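Local structure of protein virC2 (Agrobacterium tumefaciens, 2RH3) at residues E83-R86 with N87-P91; R75-V79 with S80-A84; Y18-L21 with I22-Y25; C111-A114 with R115-A118. The protein enhances T-DNA transfer and virulence through its C-terminal ribbon-helix-helix domain, the part described here, which probably binds DNA. All coordinates share one frame; numbering follows the deposited sequence.

Contact 1: E83-R86 with N87-P91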
loop_
_atom_site.group_PDB
_atom_site.type_symbol
_atom_site.label_atom_id
_atom_site.label_comp_id
_atom_site.label_asym_id
_atom_site.label_seq_id
_atom_site.Cartn_x
_atom_site.Cartn_y
_atom_site.Cartn_z
ATOM N N GLU A 83 6.459 7.937 -13.185
ATOM C CA GLU A 83 5.734 8.329 -14.386
ATOM C C GLU A 83 4.714 7.256 -14.773
ATOM O O GLU A 83 3.551 7.570 -15.026
ATOM C CB GLU A 83 6.686 8.631 -15.552
ATOM C CG GLU A 83 5.964 8.993 -16.851
ATOM C CD GLU A 83 6.728 9.978 -17.722
ATOM O OE1 GLU A 83 7.980 9.974 -17.700
ATOM O OE2 GLU A 83 6.066 10.758 -18.439
ATOM N N ALA A 84 5.153 5.996 -14.800
ATOM C CA ALA A 84 4.264 4.876 -15.097
ATOM C C ALA A 84 3.103 4.787 -14.091
ATOM O O ALA A 84 1.948 4.621 -14.488
ATOM C CB ALA A 84 5.054 3.568 -15.150
ATOM N N ALA A 85 3.422 4.915 -12.801
ATOM C CA ALA A 85 2.411 4.950 -11.733
ATOM C C ALA A 85 1.396 6.086 -11.918
ATOM O O ALA A 85 0.190 5.853 -11.880
ATOM C CB ALA A 85 3.085 5.068 -10.362
ATOM N N ARG A 86 1.894 7.306 -12.113
ATOM C CA ARG A 86 1.041 8.485 -12.319
ATOM C C ARG A 86 0.128 8.370 -13.535
ATOM O O ARG A 86 -1.031 8.776 -13.486
ATOM C CB ARG A 86 1.878 9.766 -12.408
ATOM C CG ARG A 86 2.103 10.415 -11.055
ATOM C CD ARG A 86 2.441 11.883 -11.182
ATOM N NE ARG A 86 1.882 12.652 -10.064
ATOM C CZ ARG A 86 2.476 12.832 -8.886
ATOM N NH1 ARG A 86 3.667 12.300 -8.636
ATOM N NH2 ARG A 86 1.870 13.554 -7.951
ATOM N N ASN A 87 0.647 7.813 -14.625
ATOM C CA ASN A 87 -0.155 7.610 -15.831
ATOM C C ASN A 87 -1.410 6.786 -15.546
ATOM O O ASN A 87 -2.450 6.982 -16.174
ATOM C CB ASN A 87 0.666 6.907 -16.915
ATOM C CG ASN A 87 1.693 7.811 -17.570
ATOM O OD1 ASN A 87 2.619 7.321 -18.226
ATOM N ND2 ASN A 87 1.528 9.122 -17.430
ATOM N N HIS A 88 -1.294 5.869 -14.588
ATOM C CA HIS A 88 -2.364 4.947 -14.253
ATOM C C HIS A 88 -3.259 5.425 -13.119
ATOM O O HIS A 88 -4.482 5.391 -13.240
ATOM C CB HIS A 88 -1.775 3.577 -13.905
ATOM C CG HIS A 88 -2.793 2.579 -13.464
ATOM N ND1 HIS A 88 -3.716 2.028 -14.325
ATOM C CD2 HIS A 88 -3.024 2.017 -12.254
ATOM C CE1 HIS A 88 -4.476 1.173 -13.664
ATOM N NE2 HIS A 88 -4.079 1.152 -12.403
ATOM N N PHE A 89 -2.645 5.869 -12.027
ATOM C CA PHE A 89 -3.376 6.301 -10.837
ATOM C C PHE A 89 -3.869 7.741 -10.922
ATOM O O PHE A 89 -4.759 8.126 -10.171
ATOM C CB PHE A 89 -2.532 6.111 -9.578
ATOM C CG PHE A 89 -2.286 4.659 -9.232
ATOM C CD1 PHE A 89 -3.337 3.839 -8.827
ATOM C CD2 PHE A 89 -1.014 4.120 -9.333
ATOM C CE1 PHE A 89 -3.106 2.491 -8.517
ATOM C CE2 PHE A 89 -0.773 2.783 -9.027
ATOM C CZ PHE A 89 -1.817 1.969 -8.630
ATOM N N ASP A 90 -3.290 8.502 -11.850
ATOM C CA ASP A 90 -3.603 9.927 -12.050
ATOM C C ASP A 90 -3.728 10.211 -13.554
ATOM O O ASP A 90 -3.026 11.076 -14.092
ATOM C CB ASP A 90 -2.499 10.778 -11.406
ATOM C CG ASP A 90 -2.828 12.264 -11.378
ATOM O OD1 ASP A 90 -4.017 12.631 -11.512
ATOM O OD2 ASP A 90 -1.887 13.072 -11.213
ATOM N N PRO A 91 -4.632 9.483 -14.246
ATOM C CA PRO A 91 -4.662 9.479 -15.706
ATOM C C PRO A 91 -4.942 10.849 -16.350
ATOM O O PRO A 91 -4.622 11.059 -17.526
ATOM C CB PRO A 91 -5.802 8.503 -16.028
ATOM C CG PRO A 91 -6.638 8.471 -14.817
ATOM C CD PRO A 91 -5.691 8.623 -13.680
HETATM O O HOH W 1 -0.596 13.415 -8.945
#
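Glu83 and Asn87 stand one helical turn apart, tied by the backbone bond from Asn87 N to Glu83 O at 2.9 Å. Their side chains pass each other with the carboxylate and amide planes 54° apart, and the touch is made by a methylene, Glu83 CG, 4.0 Å from Asn87 OD1. Both are exposed, a place where charged and amide groups can meet solvent. Ala84 contributes its carbonyl, which takes a weak bond from His88 N.

The carbonyl of Ala85 is used twice. Phe89 N reaches Ala85 O at 2.8 Å in an almost straight bond (174°), while His88 N comes to Ala85 O from above the carbonyl plane at 3.1 Å. Such i+3 and i+4 sharing fits a helix nearing its end. The methyl Ala85 CB meets the Phe89 ring at CD2, 4.3 Å away, a small side chain that lets the buried ring lie close to the helix.

Arg86 O receives Asp90 N, and the two side chains run alongside, pointing the same way. Asp90 CG stands anti to the backbone N (chi1 -172°), which sets its carboxylate beside the arginine. Asp90 OD2 lies at the edge of the guanidinium, 4.0 Å from Arg86 NE, a long salt bridge. A water fills the remaining step, donating to Asp90 OD2 at 2.6 Å and accepting from Arg86 NH2 at 2.7 Å. Asp90 has already left helical backbone angles, and its OD1 is bonded to Glu95 N.

This last part of helix 79-89 rests on helix 97-118: Ala85 and Phe89 pack on Phe100, Arg86 adds a cation-pi contact to the same ring, and Phe89 extends to Lys103 and Ala107.

Contact 2: R75-V79 with S80-A84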
loop_
_atom_site.group_PDB
_atom_site.type_symbol
_atom_site.label_atom_id
_atom_site.label_comp_id
_atom_site.label_asym_id
_atom_site.label_seq_id
_atom_site.Cartn_x
_atom_site.Cartn_y
_atom_site.Cartn_z
ATOM N N ARG A 75 9.357 7.411 0.392
ATOM C CA ARG A 75 10.278 6.450 -0.221
ATOM C C ARG A 75 10.751 6.983 -1.569
ATOM O O ARG A 75 10.000 7.665 -2.274
ATOM C CB ARG A 75 9.606 5.081 -0.403
ATOM C CG ARG A 75 10.572 3.926 -0.673
ATOM C CD ARG A 75 9.832 2.604 -0.759
ATOM N NE ARG A 75 10.704 1.479 -1.105
ATOM C CZ ARG A 75 10.989 1.102 -2.349
ATOM N NH1 ARG A 75 11.788 0.065 -2.560
ATOM N NH2 ARG A 75 10.489 1.763 -3.386
ATOM N N MET A 76 12.000 6.674 -1.913
ATOM C CA MET A 76 12.582 7.067 -3.195
ATOM C C MET A 76 12.195 6.080 -4.282
ATOM O O MET A 76 12.327 4.865 -4.107
ATOM C CB MET A 76 14.114 7.138 -3.105
ATOM C CG MET A 76 14.656 8.000 -1.975
ATOM S SD MET A 76 14.273 9.745 -2.185
ATOM C CE MET A 76 15.239 10.464 -0.853
ATOM N N PHE A 77 11.712 6.612 -5.402
ATOM C CA PHE A 77 11.400 5.809 -6.580
ATOM C C PHE A 77 12.125 6.386 -7.790
ATOM O O PHE A 77 12.247 7.608 -7.909
ATOM C CB PHE A 77 9.899 5.827 -6.878
ATOM C CG PHE A 77 9.050 5.150 -5.841
ATOM C CD1 PHE A 77 8.756 3.792 -5.940
ATOM C CD2 PHE A 77 8.506 5.877 -4.788
ATOM C CE1 PHE A 77 7.951 3.165 -4.990
ATOM C CE2 PHE A 77 7.701 5.258 -3.832
ATOM C CZ PHE A 77 7.427 3.902 -3.933
ATOM N N PRO A 78 12.600 5.517 -8.699
ATOM C CA PRO A 78 13.062 6.034 -9.994
ATOM C C PRO A 78 11.933 6.800 -10.694
ATOM O O PRO A 78 10.773 6.373 -10.638
ATOM C CB PRO A 78 13.421 4.768 -10.780
ATOM C CG PRO A 78 13.659 3.716 -9.739
ATOM C CD PRO A 78 12.755 4.054 -8.591
ATOM N N VAL A 79 12.278 7.920 -11.330
ATOM C CA VAL A 79 11.310 8.821 -11.976
ATOM C C VAL A 79 10.517 8.143 -13.099
ATOM O O VAL A 79 9.338 8.449 -13.311
ATOM C CB VAL A 79 12.006 10.112 -12.512
ATOM C CG1 VAL A 79 11.107 10.877 -13.479
ATOM C CG2 VAL A 79 12.420 11.013 -11.357
ATOM N N SER A 80 11.178 7.233 -13.809
ATOM C CA SER A 80 10.556 6.430 -14.860
ATOM C C SER A 80 9.352 5.628 -14.344
ATOM O O SER A 80 8.297 5.589 -14.987
ATOM C CB SER A 80 11.602 5.501 -15.484
ATOM O OG SER A 80 11.031 4.270 -15.898
ATOM N N LEU A 81 9.522 5.007 -13.179
ATOM C CA LEU A 81 8.489 4.169 -12.563
ATOM C C LEU A 81 7.326 4.994 -12.011
ATOM O O LEU A 81 6.163 4.584 -12.106
ATOM C CB LEU A 81 9.091 3.289 -11.455
ATOM C CG LEU A 81 10.309 2.417 -11.804
ATOM C CD1 LEU A 81 10.669 1.505 -10.641
ATOM C CD2 LEU A 81 10.096 1.597 -13.072
ATOM N N ILE A 82 7.645 6.152 -11.431
ATOM C CA ILE A 82 6.621 7.065 -10.919
ATOM C C ILE A 82 5.804 7.670 -12.055
ATOM O O ILE A 82 4.595 7.864 -11.917
ATOM C CB ILE A 82 7.209 8.149 -9.969
ATOM C CG1 ILE A 82 7.593 7.513 -8.636
ATOM C CG2 ILE A 82 6.222 9.304 -9.726
ATOM C CD1 ILE A 82 6.530 6.540 -8.047
ATOM N N GLU A 83 6.459 7.937 -13.185
ATOM C CA GLU A 83 5.734 8.329 -14.386
ATOM C C GLU A 83 4.714 7.256 -14.773
ATOM O O GLU A 83 3.551 7.570 -15.026
ATOM C CB GLU A 83 6.686 8.631 -15.552
ATOM C CG GLU A 83 5.964 8.993 -16.851
ATOM C CD GLU A 83 6.728 9.978 -17.722
ATOM O OE1 GLU A 83 7.980 9.974 -17.700
ATOM O OE2 GLU A 83 6.066 10.758 -18.439
ATOM N N ALA A 84 5.153 5.996 -14.800
ATOM C CA ALA A 84 4.264 4.876 -15.097
ATOM C C ALA A 84 3.103 4.787 -14.091
ATOM O O ALA A 84 1.948 4.621 -14.488
ATOM C CB ALA A 84 5.054 3.568 -15.150
#
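Phe77 and Ile82 meet at about a right angle, Phe77 CB resting 3.4 Å from Ile82 CG1. Farther along the branch, Ile82 CD1 approaches Phe77 CG at 3.6 Å, obliquely to the ring. Ile82 CG1 lies anti to its carbonyl carbon (chi1 -73°), which sets the longer branch beside its own backbone N, on the side of the preceding residues, where it meets Phe77. Next to this pair, Pro78 CG touches Leu81 CD1 at 3.8 Å.

The backbone sets both pairs in place. Pro78 occupies the N-cap position, and its carbonyl accepts Ile82 N at 3.2 Å, in the carbonyl plane, with a weak second bond from Leu81 N. One residue on, Val79 O takes Glu83 N at 2.9 Å. Farther out, Phe77 and Ile82 both pack on Val3 of strand 2-7 and Leu104 of helix 97-118, while Leu81 touches Ala47 of helix 27-47.

Phe77, just before the N-cap, and Ile82, four residues after it, form a hydrophobic staple. Proline suits the N-cap in one respect, since its rigid ring restrains the backbone at the turn, but it has no side-chain hydroxyl or carboxylate to offer the first helical N-H groups. Within these residues the start of the helix is marked by apolar contact and main-chain bonds.

Contact 3: Y18-L21 with I22-Y25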
loop_
_atom_site.group_PDB
_atom_site.type_symbol
_atom_site.label_atom_id
_atom_site.label_comp_id
_atom_site.label_asym_id
_atom_site.label_seq_id
_atom_site.Cartn_x
_atom_site.Cartn_y
_atom_site.Cartn_z
ATOM N N TYR A 18 -0.178 -8.933 9.123
ATOM C CA TYR A 18 -0.441 -7.712 9.875
ATOM C C TYR A 18 -1.001 -8.062 11.262
ATOM O O TYR A 18 -0.540 -7.524 12.289
ATOM C CB TYR A 18 -1.440 -6.819 9.116
ATOM C CG TYR A 18 -1.809 -5.598 9.912
ATOM C CD1 TYR A 18 -0.926 -4.515 10.003
ATOM C CD2 TYR A 18 -3.029 -5.531 10.601
ATOM C CE1 TYR A 18 -1.248 -3.397 10.762
ATOM C CE2 TYR A 18 -3.358 -4.406 11.348
ATOM C CZ TYR A 18 -2.459 -3.355 11.429
ATOM O OH TYR A 18 -2.759 -2.258 12.205
ATOM N N ASP A 19 -1.978 -8.963 11.286
ATOM C CA ASP A 19 -2.592 -9.360 12.558
ATOM C C ASP A 19 -1.570 -9.926 13.551
ATOM O O ASP A 19 -1.700 -9.719 14.750
ATOM C CB ASP A 19 -3.708 -10.388 12.322
ATOM C CG ASP A 19 -4.920 -9.813 11.574
ATOM O OD1 ASP A 19 -5.017 -8.586 11.337
ATOM O OD2 ASP A 19 -5.800 -10.629 11.221
ATOM N N ASN A 20 -0.564 -10.653 13.070
ATOM C CA ASN A 20 0.485 -11.145 13.942
ATOM C C ASN A 20 1.463 -10.041 14.368
ATOM O O ASN A 20 1.951 -10.037 15.514
ATOM C CB ASN A 20 1.239 -12.280 13.248
ATOM C CG ASN A 20 2.242 -12.940 14.155
ATOM O OD1 ASN A 20 1.898 -13.456 15.229
ATOM N ND2 ASN A 20 3.505 -12.906 13.748
ATOM N N LEU A 21 1.786 -9.128 13.447
ATOM C CA LEU A 21 2.702 -8.045 13.797
ATOM C C LEU A 21 2.154 -7.209 14.934
ATOM O O LEU A 21 2.902 -6.828 15.839
ATOM C CB LEU A 21 3.049 -7.177 12.573
ATOM C CG LEU A 21 4.019 -7.847 11.589
ATOM C CD1 LEU A 21 4.192 -7.048 10.327
ATOM C CD2 LEU A 21 5.394 -8.117 12.197
ATOM N N ILE A 22 0.840 -6.940 14.903
ATOM C CA ILE A 22 0.280 -6.050 15.924
ATOM C C ILE A 22 0.201 -6.697 17.313
ATOM O O ILE A 22 -0.156 -6.030 18.275
ATOM C CB ILE A 22 -1.038 -5.402 15.515
ATOM C CG1 ILE A 22 -2.147 -6.437 15.296
ATOM C CG2 ILE A 22 -0.809 -4.529 14.270
ATOM C CD1 ILE A 22 -3.540 -5.766 15.122
ATOM N N LEU A 23 0.514 -7.994 17.404
ATOM C CA LEU A 23 0.718 -8.594 18.724
ATOM C C LEU A 23 1.939 -8.046 19.424
ATOM O O LEU A 23 1.980 -8.037 20.662
ATOM C CB LEU A 23 0.834 -10.120 18.631
ATOM C CG LEU A 23 -0.421 -10.780 18.103
ATOM C CD1 LEU A 23 -0.244 -12.316 18.073
ATOM C CD2 LEU A 23 -1.701 -10.438 18.903
ATOM N N GLN A 24 2.920 -7.581 18.652
ATOM C CA GLN A 24 4.170 -7.091 19.231
ATOM C C GLN A 24 4.587 -5.668 18.868
ATOM O O GLN A 24 5.403 -5.069 19.581
ATOM C CB GLN A 24 5.315 -8.061 18.956
ATOM C CG GLN A 24 5.506 -8.472 17.506
ATOM C CD GLN A 24 6.434 -9.663 17.381
ATOM O OE1 GLN A 24 6.462 -10.533 18.254
ATOM N NE2 GLN A 24 7.206 -9.711 16.293
ATOM N N TYR A 25 4.062 -5.138 17.767
ATOM C CA TYR A 25 4.404 -3.767 17.361
ATOM C C TYR A 25 3.130 -2.913 17.234
ATOM O O TYR A 25 2.027 -3.447 17.090
ATOM C CB TYR A 25 5.101 -3.738 16.000
ATOM C CG TYR A 25 6.334 -4.624 15.816
ATOM C CD1 TYR A 25 7.605 -4.183 16.199
ATOM C CD2 TYR A 25 6.231 -5.869 15.210
ATOM C CE1 TYR A 25 8.748 -4.990 16.003
ATOM C CE2 TYR A 25 7.362 -6.683 15.010
ATOM C CZ TYR A 25 8.611 -6.236 15.407
ATOM O OH TYR A 25 9.731 -7.031 15.209
#
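Leu21 O is gripped by two backbone donors: Tyr25 N at 2.8 Å, in the carbonyl plane, and Gln24 N at 2.9 Å, from above that plane. Holding both N-H groups on one oxygen draws the chain round after helix 16-21. Just before it, Ile22 N bonds to Tyr18 O at 3.0 Å, still at i to i+4 spacing, and Leu23 N reaches Asn20 O at 3.1 Å, an i to i+3 bond that again comes from above the carbonyl plane.

The side chains follow the same spacing. Ile22 CG2 sits over one face of the Tyr18 ring, 3.8 Å from its centroid and 25° off the normal, a CH-pi contact displaced toward the hydroxyl end, where Tyr18 CZ is 3.5 Å from the methyl. The torsions of Ile22 explain the choice of branch. CG1 stands between the backbone N and the carbonyl carbon (chi1 63°), leaving CG2 beside the backbone N, where it can reach back to the tyrosine. A beta-branched residue thus offers a methyl to the ring while its other arm runs past Asp19 O.

Leu21 and Tyr25 make the second apolar pair: Leu21 CD2 meets the tyrosine ring at CE2, 3.7 Å away. More exposed, Leu23 CD1 lies 3.7 Å from Asn20 OD1, with the two side chains nearly perpendicular.

The turn leads from helix 16-21 into helix 27-47. Leu21, Ile22 and Tyr25 all touch Ser30 on that next helix, whereas Tyr18, buried, packs on Pro27 and on Pro9 and Pro10 of the preceding loop. Asp19 OD2 bonds to Glu13 N, joining the helix to the chain before it.

Contact 4: C111-A114 with R115-A118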
loop_
_atom_site.group_PDB
_atom_site.type_symbol
_atom_site.label_atom_id
_atom_site.label_comp_id
_atom_site.label_asym_id
_atom_site.label_seq_id
_atom_site.Cartn_x
_atom_site.Cartn_y
_atom_site.Cartn_z
ATOM N N CYS A 111 -1.978 -5.462 -3.124
ATOM C CA CYS A 111 -1.232 -6.492 -3.844
ATOM C C CYS A 111 -0.540 -7.492 -2.899
ATOM O O CYS A 111 -0.581 -8.704 -3.121
ATOM C CB CYS A 111 -0.205 -5.819 -4.765
ATOM S SG CYS A 111 0.623 -6.921 -5.905
ATOM N N PHE A 112 0.081 -6.968 -1.844
ATOM C CA PHE A 112 0.760 -7.772 -0.830
ATOM C C PHE A 112 -0.268 -8.673 -0.128
ATOM O O PHE A 112 -0.049 -9.879 0.048
ATOM C CB PHE A 112 1.432 -6.832 0.194
ATOM C CG PHE A 112 2.205 -7.554 1.251
ATOM C CD1 PHE A 112 3.582 -7.732 1.123
ATOM C CD2 PHE A 112 1.562 -8.052 2.381
ATOM C CE1 PHE A 112 4.309 -8.421 2.111
ATOM C CE2 PHE A 112 2.274 -8.742 3.357
ATOM C CZ PHE A 112 3.646 -8.915 3.227
ATOM N N PHE A 113 -1.402 -8.084 0.266
ATOM C CA PHE A 113 -2.444 -8.827 0.963
ATOM C C PHE A 113 -3.090 -9.900 0.071
ATOM O O PHE A 113 -3.382 -10.987 0.547
ATOM C CB PHE A 113 -3.520 -7.911 1.537
ATOM C CG PHE A 113 -3.011 -6.869 2.516
ATOM C CD1 PHE A 113 -1.952 -7.143 3.413
ATOM C CD2 PHE A 113 -3.627 -5.620 2.568
ATOM C CE1 PHE A 113 -1.503 -6.161 4.314
ATOM C CE2 PHE A 113 -3.198 -4.647 3.474
ATOM C CZ PHE A 113 -2.128 -4.919 4.341
ATOM N N ALA A 114 -3.302 -9.590 -1.212
ATOM C CA ALA A 114 -3.874 -10.578 -2.141
ATOM C C ALA A 114 -2.911 -11.748 -2.352
ATOM O O ALA A 114 -3.334 -12.906 -2.481
ATOM C CB ALA A 114 -4.242 -9.926 -3.479
ATOM N N ARG A 115 -1.613 -11.439 -2.362
ATOM C CA ARG A 115 -0.574 -12.458 -2.541
ATOM C C ARG A 115 -0.569 -13.378 -1.324
ATOM O O ARG A 115 -0.485 -14.597 -1.461
ATOM C CB ARG A 115 0.797 -11.806 -2.747
ATOM C CG ARG A 115 1.894 -12.798 -3.207
ATOM C CD ARG A 115 3.245 -12.091 -3.452
ATOM N NE ARG A 115 3.164 -10.956 -4.382
ATOM C CZ ARG A 115 3.167 -11.048 -5.717
ATOM N NH1 ARG A 115 3.241 -12.229 -6.325
ATOM N NH2 ARG A 115 3.094 -9.945 -6.451
ATOM N N GLU A 116 -0.686 -12.782 -0.138
ATOM C CA GLU A 116 -0.830 -13.553 1.104
ATOM C C GLU A 116 -1.983 -14.549 1.009
ATOM O O GLU A 116 -1.818 -15.730 1.273
ATOM C CB GLU A 116 -1.136 -12.626 2.269
ATOM C CG GLU A 116 0.021 -12.152 3.067
ATOM C CD GLU A 116 -0.452 -11.499 4.365
ATOM O OE1 GLU A 116 -0.752 -10.294 4.330
ATOM O OE2 GLU A 116 -0.522 -12.199 5.405
ATOM N N LYS A 117 -3.154 -14.050 0.637
ATOM C CA LYS A 117 -4.365 -14.861 0.548
ATOM C C LYS A 117 -4.185 -16.007 -0.453
ATOM O O LYS A 117 -4.503 -17.156 -0.150
ATOM C CB LYS A 117 -5.549 -13.975 0.165
ATOM C CG LYS A 117 -6.911 -14.618 0.351
ATOM C CD LYS A 117 -8.021 -13.634 0.011
ATOM C CE LYS A 117 -9.413 -14.217 0.252
ATOM N NZ LYS A 117 -9.897 -15.062 -0.876
ATOM N N ALA A 118 -3.644 -15.681 -1.628
ATOM C CA ALA A 118 -3.435 -16.641 -2.718
ATOM C C ALA A 118 -2.390 -17.716 -2.408
ATOM O O ALA A 118 -2.396 -18.786 -3.021
ATOM C CB ALA A 118 -3.062 -15.897 -3.994
#
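Glu116 lays its carboxylate against the rims of two phenylalanine rings, with OE1 near the plane of each. The oxygen is 3.5 Å from Phe112 CE2 and likewise 3.5 Å from Phe113 CD1. Ring edges carry slightly positive hydrogens, so a carboxylate oxygen is at ease there. The glutamate crosses Phe112 obliquely but runs alongside Phe113, and its carboxylate plane is turned 62° and 57° from the respective rings. With chi1 at -94°, off a staggered value, and the chain extended beyond CG, the carboxylate reaches both ring rims.

Glu116 is buried, and its polar end is satisfied from outside this helix: OE1 bonds to Ser15 OG, just before helix 16-21, and OE2 to Ile17 N in its first turn. Two bonds, one to each oxygen, probably fix the rotation of the carboxylate.

Regular i to i+4 bonds run beneath, such as Arg115 N to Cys111 O at 3.0 Å, Glu116 N to Phe112 O at 3.0 Å and Ala118 N to Ala114 O at 2.9 Å.

Phe112 packs on Ile34 and Ala38 of helix 27-47, and Phe113 meets Tyr58 edge-to-face. Residues 111-118 form the last part of helix 97-118, whose exposed Arg115 and Lys117 and buried Phe113 make it amphipathic, packed by its aromatic side into the helical core of the ribbon-helix-helix fold.

Overall arrangement
Contacts 1 and 2 share Glu83 and Ala84 and describe the two ends of helix 79-89, with centres 10 Å apart: apolar stapling where the ribbon strand gives way to the helix, and a water-bridged ion pair where the helix stops. Contact 3 is a surface turn on the opposite side of the chain's centre from both, about 32 Å from contact 1 between centres. Like contact 1 it has one doubly used carbonyl, but it adds a methyl over the face of Tyr18. Contact 4 is partly buried, like contacts 1 and 2. Its glutamate reaches the start of the helix used by contact 3, whereas Phe89 of contact 1 and Phe77 and Ile82 of contact 2 pack elsewhere on helix 97-118.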